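Local atomic coordinates of DNA double-strand break repair nuclease NurA (Sulfolobus solfataricus, PDB entry 2YGK), a protein that helps repair DNA double-strand breaks as a manganese-dependent nuclease that, together with the HerA helicase, resects DNA ends. Residues Ser61-Val74 with Gln94-Ile108. Numbering follows the deposited sequence.
Sequences SFGRPMRIGIVYAV and QIGIFKPGNDAQERI
I70 and F98 pair through two backbone hydrogen bonds: I70 N gives one to F98 O and F98 N returns one to I70 O, both 2.8 Å. Y72 and G96 form the next such pair along the strands, and V74 N reaches Q94 O at 2.9 Å. V71 faces I97, and A73 faces I95, in the non-hydrogen-bonded positions between.

The Y72 ring lies between two partners. F98 stacks face to face on one side, with centroids 4.3 Å apart and planes at 27°. G96 CA makes a CH-pi contact over the opposite face, 3.9 Å from the ring centroid. CG of Y72 sits between the backbone N and the carbonyl carbon (chi1 70°), which lays the ring over G96, where no side chain blocks it.

I108 brings the helix onto the same face. Its CD1 touches Y72 CB at 3.7 Å, while its CG2 meets S61 and V74. I70 CG1 packs on A104 CB at 3.8 Å. Between these segments, the helix adds one side-chain hydrogen bond: Q105 NE2 donates to G63 O at 3.2 Å, nearly straight at 168°, from above the carbonyl plane.

On the other face, I97 CD1 meets I68 CG2, and I97 packs on I16 of the second subunit.

This is an antiparallel three-strand meander with the following helix folded back over it, consistent with the RNase H-like fold; its S61 end lies about 9 Å, side chain to metal, from the manganese held by D58 and D133.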
loop_
_atom_site.group_PDB
_atom_site.type_symbol
_atom_site.label_atom_id
_atom_site.label_comp_id
_atom_site.label_asym_id
_atom_site.label_seq_id
_atom_site.Cartn_x
_atom_site.Cartn_y
_atom_site.Cartn_z
ATOM N N SER A 61 -10.399 8.423 2.101
ATOM C CA SER A 61 -9.910 7.961 3.380
ATOM C C SER A 61 -8.399 8.062 3.493
ATOM O O SER A 61 -7.716 8.141 2.503
ATOM C CB SER A 61 -10.232 6.478 3.577
ATOM O OG SER A 61 -9.207 5.725 2.940
ATOM N N PHE A 62 -7.902 8.027 4.724
ATOM C CA PHE A 62 -6.490 7.947 4.960
ATOM C C PHE A 62 -6.271 7.589 6.415
ATOM O O PHE A 62 -7.150 7.780 7.248
ATOM C CB PHE A 62 -5.772 9.261 4.597
ATOM C CG PHE A 62 -5.685 10.238 5.715
ATOM C CD1 PHE A 62 -6.772 11.057 6.021
ATOM C CD2 PHE A 62 -4.519 10.318 6.493
ATOM C CE1 PHE A 62 -6.700 11.966 7.086
ATOM C CE2 PHE A 62 -4.432 11.208 7.580
ATOM C CZ PHE A 62 -5.535 12.033 7.882
ATOM N N GLY A 63 -5.087 7.075 6.689
ATOM C CA GLY A 63 -4.672 6.780 8.046
ATOM C C GLY A 63 -3.186 6.935 8.171
ATOM O O GLY A 63 -2.452 6.450 7.323
ATOM N N ARG A 64 -2.749 7.638 9.205
ATOM C CA ARG A 64 -1.331 7.879 9.416
ATOM C C ARG A 64 -0.852 7.221 10.716
ATOM O O ARG A 64 -1.366 7.528 11.795
ATOM C CB ARG A 64 -1.012 9.372 9.415
ATOM C CG ARG A 64 0.472 9.610 9.255
ATOM C CD ARG A 64 0.899 11.065 9.295
ATOM N NE ARG A 64 2.359 11.162 9.501
ATOM C CZ ARG A 64 2.980 11.826 10.490
ATOM N NH1 ARG A 64 2.311 12.512 11.416
ATOM N NH2 ARG A 64 4.310 11.818 10.550
ATOM N N PRO A 65 0.120 6.299 10.607
ATOM C CA PRO A 65 0.722 5.634 11.772
ATOM C C PRO A 65 1.342 6.638 12.715
ATOM O O PRO A 65 2.196 7.402 12.312
ATOM C CB PRO A 65 1.818 4.760 11.154
ATOM C CG PRO A 65 1.311 4.482 9.757
ATOM C CD PRO A 65 0.565 5.698 9.335
HETATM N N MSE A 66 0.883 6.663 13.945
HETATM C CA MSE A 66 1.419 7.569 14.918
HETATM C C MSE A 66 1.528 6.881 16.263
HETATM O O MSE A 66 1.159 5.712 16.402
HETATM C CB MSE A 66 0.557 8.820 14.987
HETATM C CG MSE A 66 0.975 9.843 13.949
HETATM SE SE MSE A 66 -0.337 11.230 13.739
HETATM C CE MSE A 66 -0.097 12.242 15.384
ATOM N N ARG A 67 2.067 7.593 17.241
ATOM C CA ARG A 67 2.265 7.009 18.543
ATOM C C ARG A 67 0.931 6.699 19.221
ATOM O O ARG A 67 0.745 5.598 19.700
ATOM C CB ARG A 67 3.164 7.894 19.395
ATOM C CG ARG A 67 4.598 7.909 18.907
ATOM C CD ARG A 67 5.508 8.534 19.912
ATOM N NE ARG A 67 5.213 9.944 20.140
ATOM C CZ ARG A 67 5.922 10.973 19.669
ATOM N NH1 ARG A 67 7.004 10.795 18.902
ATOM N NH2 ARG A 67 5.534 12.210 19.972
ATOM N N ILE A 68 -0.007 7.638 19.227
ATOM C CA ILE A 68 -1.334 7.388 19.804
ATOM C C ILE A 68 -2.092 6.254 19.085
ATOM O O ILE A 68 -3.021 5.679 19.635
ATOM C CB ILE A 68 -2.186 8.672 19.810
ATOM C CG1 ILE A 68 -3.284 8.622 20.870
ATOM C CG2 ILE A 68 -2.818 8.933 18.444
ATOM C CD1 ILE A 68 -2.802 8.790 22.284
ATOM N N GLY A 69 -1.679 5.946 17.852
ATOM C CA GLY A 69 -2.205 4.845 17.071
ATOM C C GLY A 69 -2.315 5.292 15.630
ATOM O O GLY A 69 -1.632 6.221 15.236
ATOM N N ILE A 70 -3.211 4.649 14.867
ATOM C CA ILE A 70 -3.481 5.003 13.484
ATOM C C ILE A 70 -4.591 6.033 13.433
ATOM O O ILE A 70 -5.767 5.703 13.605
ATOM C CB ILE A 70 -3.924 3.792 12.640
ATOM C CG1 ILE A 70 -3.044 2.570 12.906
ATOM C CG2 ILE A 70 -3.898 4.156 11.156
ATOM C CD1 ILE A 70 -1.581 2.852 12.710
ATOM N N VAL A 71 -4.226 7.279 13.174
ATOM C CA VAL A 71 -5.196 8.358 13.108
ATOM C C VAL A 71 -5.798 8.383 11.723
ATOM O O VAL A 71 -5.083 8.620 10.776
ATOM C CB VAL A 71 -4.547 9.717 13.368
ATOM C CG1 VAL A 71 -5.580 10.843 13.210
ATOM C CG2 VAL A 71 -3.901 9.750 14.781
ATOM N N TYR A 72 -7.108 8.151 11.613
ATOM C CA TYR A 72 -7.748 8.041 10.315
ATOM C C TYR A 72 -8.926 8.973 10.135
ATOM O O TYR A 72 -9.499 9.497 11.079
ATOM C CB TYR A 72 -8.250 6.628 10.092
ATOM C CG TYR A 72 -9.423 6.291 10.970
ATOM C CD1 TYR A 72 -9.234 5.751 12.242
ATOM C CD2 TYR A 72 -10.711 6.545 10.553
ATOM C CE1 TYR A 72 -10.316 5.441 13.055
ATOM C CE2 TYR A 72 -11.787 6.244 11.347
ATOM C CZ TYR A 72 -11.591 5.688 12.606
ATOM O OH TYR A 72 -12.694 5.389 13.401
ATOM N N ALA A 73 -9.312 9.110 8.883
ATOM C CA ALA A 73 -10.432 9.915 8.506
ATOM C C ALA A 73 -11.020 9.280 7.273
ATOM O O ALA A 73 -10.311 8.982 6.327
ATOM C CB ALA A 73 -9.976 11.318 8.223
ATOM N N VAL A 74 -12.321 9.073 7.292
ATOM C CA VAL A 74 -13.056 8.537 6.150
ATOM C C VAL A 74 -14.183 9.502 5.830
ATOM O O VAL A 74 -14.671 10.223 6.730
ATOM C CB VAL A 74 -13.704 7.186 6.493
ATOM C CG1 VAL A 74 -12.635 6.093 6.669
ATOM C CG2 VAL A 74 -14.585 7.334 7.744
ATOM N N GLN A 94 -16.330 10.175 9.261
ATOM C CA GLN A 94 -15.786 10.194 10.613
ATOM C C GLN A 94 -14.256 10.384 10.635
ATOM O O GLN A 94 -13.569 9.924 9.730
ATOM C CB GLN A 94 -16.142 8.872 11.301
ATOM C CG GLN A 94 -15.885 8.858 12.830
ATOM C CD GLN A 94 -16.995 8.126 13.577
ATOM O OE1 GLN A 94 -17.486 7.092 13.100
ATOM N NE2 GLN A 94 -17.412 8.661 14.729
ATOM N N ILE A 95 -13.750 11.070 11.668
ATOM C CA ILE A 95 -12.318 11.032 12.064
ATOM C C ILE A 95 -12.163 10.196 13.324
ATOM O O ILE A 95 -13.023 10.213 14.188
ATOM C CB ILE A 95 -11.762 12.415 12.412
ATOM C CG1 ILE A 95 -11.877 13.374 11.230
ATOM C CG2 ILE A 95 -10.302 12.320 12.820
ATOM C CD1 ILE A 95 -11.550 14.818 11.593
ATOM N N GLY A 96 -11.056 9.488 13.453
ATOM C CA GLY A 96 -10.838 8.627 14.614
ATOM C C GLY A 96 -9.422 8.099 14.723
ATOM O O GLY A 96 -8.559 8.480 13.916
ATOM N N ILE A 97 -9.197 7.226 15.711
ATOM C CA ILE A 97 -7.917 6.554 15.929
ATOM C C ILE A 97 -8.115 5.048 16.032
ATOM O O ILE A 97 -8.954 4.623 16.782
ATOM C CB ILE A 97 -7.292 6.993 17.271
ATOM C CG1 ILE A 97 -7.161 8.515 17.345
ATOM C CG2 ILE A 97 -5.930 6.321 17.494
ATOM C CD1 ILE A 97 -6.671 9.021 18.723
ATOM N N PHE A 98 -7.357 4.232 15.305
ATOM C CA PHE A 98 -7.313 2.790 15.606
ATOM C C PHE A 98 -6.064 2.432 16.396
ATOM O O PHE A 98 -5.043 3.110 16.311
ATOM C CB PHE A 98 -7.319 1.926 14.348
ATOM C CG PHE A 98 -8.623 1.906 13.608
ATOM C CD1 PHE A 98 -9.839 1.936 14.270
ATOM C CD2 PHE A 98 -8.628 1.812 12.223
ATOM C CE1 PHE A 98 -11.038 1.894 13.568
ATOM C CE2 PHE A 98 -9.855 1.780 11.497
ATOM C CZ PHE A 98 -11.050 1.825 12.170
ATOM N N LYS A 99 -6.170 1.351 17.168
ATOM C CA LYS A 99 -5.034 0.747 17.823
ATOM C C LYS A 99 -4.141 0.171 16.735
ATOM O O LYS A 99 -4.651 -0.242 15.692
ATOM C CB LYS A 99 -5.465 -0.385 18.753
ATOM C CG LYS A 99 -6.306 0.050 19.921
ATOM C CD LYS A 99 -6.361 -1.040 20.984
ATOM C CE LYS A 99 -7.739 -1.123 21.651
ATOM N NZ LYS A 99 -7.710 -2.059 22.818
ATOM N N PRO A 100 -2.812 0.138 16.979
ATOM C CA PRO A 100 -1.825 -0.356 16.026
ATOM C C PRO A 100 -2.116 -1.768 15.549
ATOM O O PRO A 100 -2.516 -2.604 16.344
ATOM C CB PRO A 100 -0.531 -0.326 16.833
ATOM C CG PRO A 100 -0.723 0.748 17.796
ATOM C CD PRO A 100 -2.158 0.723 18.160
ATOM N N GLY A 101 -1.887 -2.025 14.268
ATOM C CA GLY A 101 -2.277 -3.283 13.657
ATOM C C GLY A 101 -1.934 -3.444 12.177
ATOM O O GLY A 101 -1.777 -2.467 11.417
ATOM N N ASN A 102 -1.860 -4.711 11.776
ATOM C CA ASN A 102 -1.437 -5.126 10.439
ATOM C C ASN A 102 -2.519 -4.910 9.381
ATOM O O ASN A 102 -2.211 -4.825 8.182
ATOM C CB ASN A 102 -1.033 -6.611 10.491
ATOM C CG ASN A 102 -0.242 -7.062 9.278
ATOM O OD1 ASN A 102 -0.237 -6.403 8.233
ATOM N ND2 ASN A 102 0.432 -8.206 9.411
ATOM N N ASP A 103 -3.781 -4.827 9.806
ATOM C CA ASP A 103 -4.892 -4.640 8.862
ATOM C C ASP A 103 -5.575 -3.272 9.011
ATOM O O ASP A 103 -6.641 -3.044 8.464
ATOM C CB ASP A 103 -5.884 -5.795 9.003
ATOM C CG ASP A 103 -5.206 -7.148 8.893
ATOM O OD1 ASP A 103 -4.469 -7.357 7.901
ATOM O OD2 ASP A 103 -5.396 -7.998 9.799
ATOM N N ALA A 104 -4.916 -2.353 9.706
ATOM C CA ALA A 104 -5.435 -1.008 9.946
ATOM C C ALA A 104 -5.765 -0.233 8.662
ATOM O O ALA A 104 -6.835 0.385 8.560
ATOM C CB ALA A 104 -4.453 -0.223 10.792
ATOM N N GLN A 105 -4.875 -0.268 7.675
ATOM C CA GLN A 105 -5.193 0.368 6.386
ATOM C C GLN A 105 -6.397 -0.277 5.694
ATOM O O GLN A 105 -7.151 0.385 5.004
ATOM C CB GLN A 105 -3.983 0.360 5.436
ATOM C CG GLN A 105 -2.783 1.168 5.965
ATOM C CD GLN A 105 -3.065 2.649 6.040
ATOM O OE1 GLN A 105 -3.821 3.197 5.232
ATOM N NE2 GLN A 105 -2.461 3.303 6.996
ATOM N N GLU A 106 -6.564 -1.574 5.878
ATOM C CA GLU A 106 -7.646 -2.283 5.240
ATOM C C GLU A 106 -8.974 -1.985 5.979
ATOM O O GLU A 106 -10.009 -1.685 5.344
ATOM C CB GLU A 106 -7.331 -3.780 5.199
ATOM C CG GLU A 106 -7.995 -4.456 4.016
ATOM C CD GLU A 106 -8.203 -5.943 4.184
ATOM O OE1 GLU A 106 -7.402 -6.590 4.902
ATOM O OE2 GLU A 106 -9.182 -6.451 3.569
ATOM N N ARG A 107 -8.940 -2.006 7.315
ATOM C CA ARG A 107 -10.125 -1.627 8.054
ATOM C C ARG A 107 -10.560 -0.216 7.681
ATOM O O ARG A 107 -11.754 0.045 7.585
ATOM C CB ARG A 107 -9.939 -1.718 9.574
ATOM C CG ARG A 107 -9.347 -3.025 10.030
ATOM C CD ARG A 107 -9.642 -3.369 11.465
ATOM N NE ARG A 107 -9.038 -2.463 12.436
ATOM C CZ ARG A 107 -7.750 -2.417 12.715
ATOM N NH1 ARG A 107 -6.895 -3.216 12.074
ATOM N NH2 ARG A 107 -7.325 -1.547 13.621
ATOM N N ILE A 108 -9.608 0.702 7.510
ATOM C CA ILE A 108 -9.977 2.070 7.221
ATOM C C ILE A 108 -10.736 2.071 5.899
ATOM O O ILE A 108 -11.795 2.695 5.787
ATOM C CB ILE A 108 -8.786 3.017 7.100
ATOM C CG1 ILE A 108 -8.159 3.283 8.471
ATOM C CG2 ILE A 108 -9.219 4.350 6.498
ATOM C CD1 ILE A 108 -6.692 3.735 8.390
#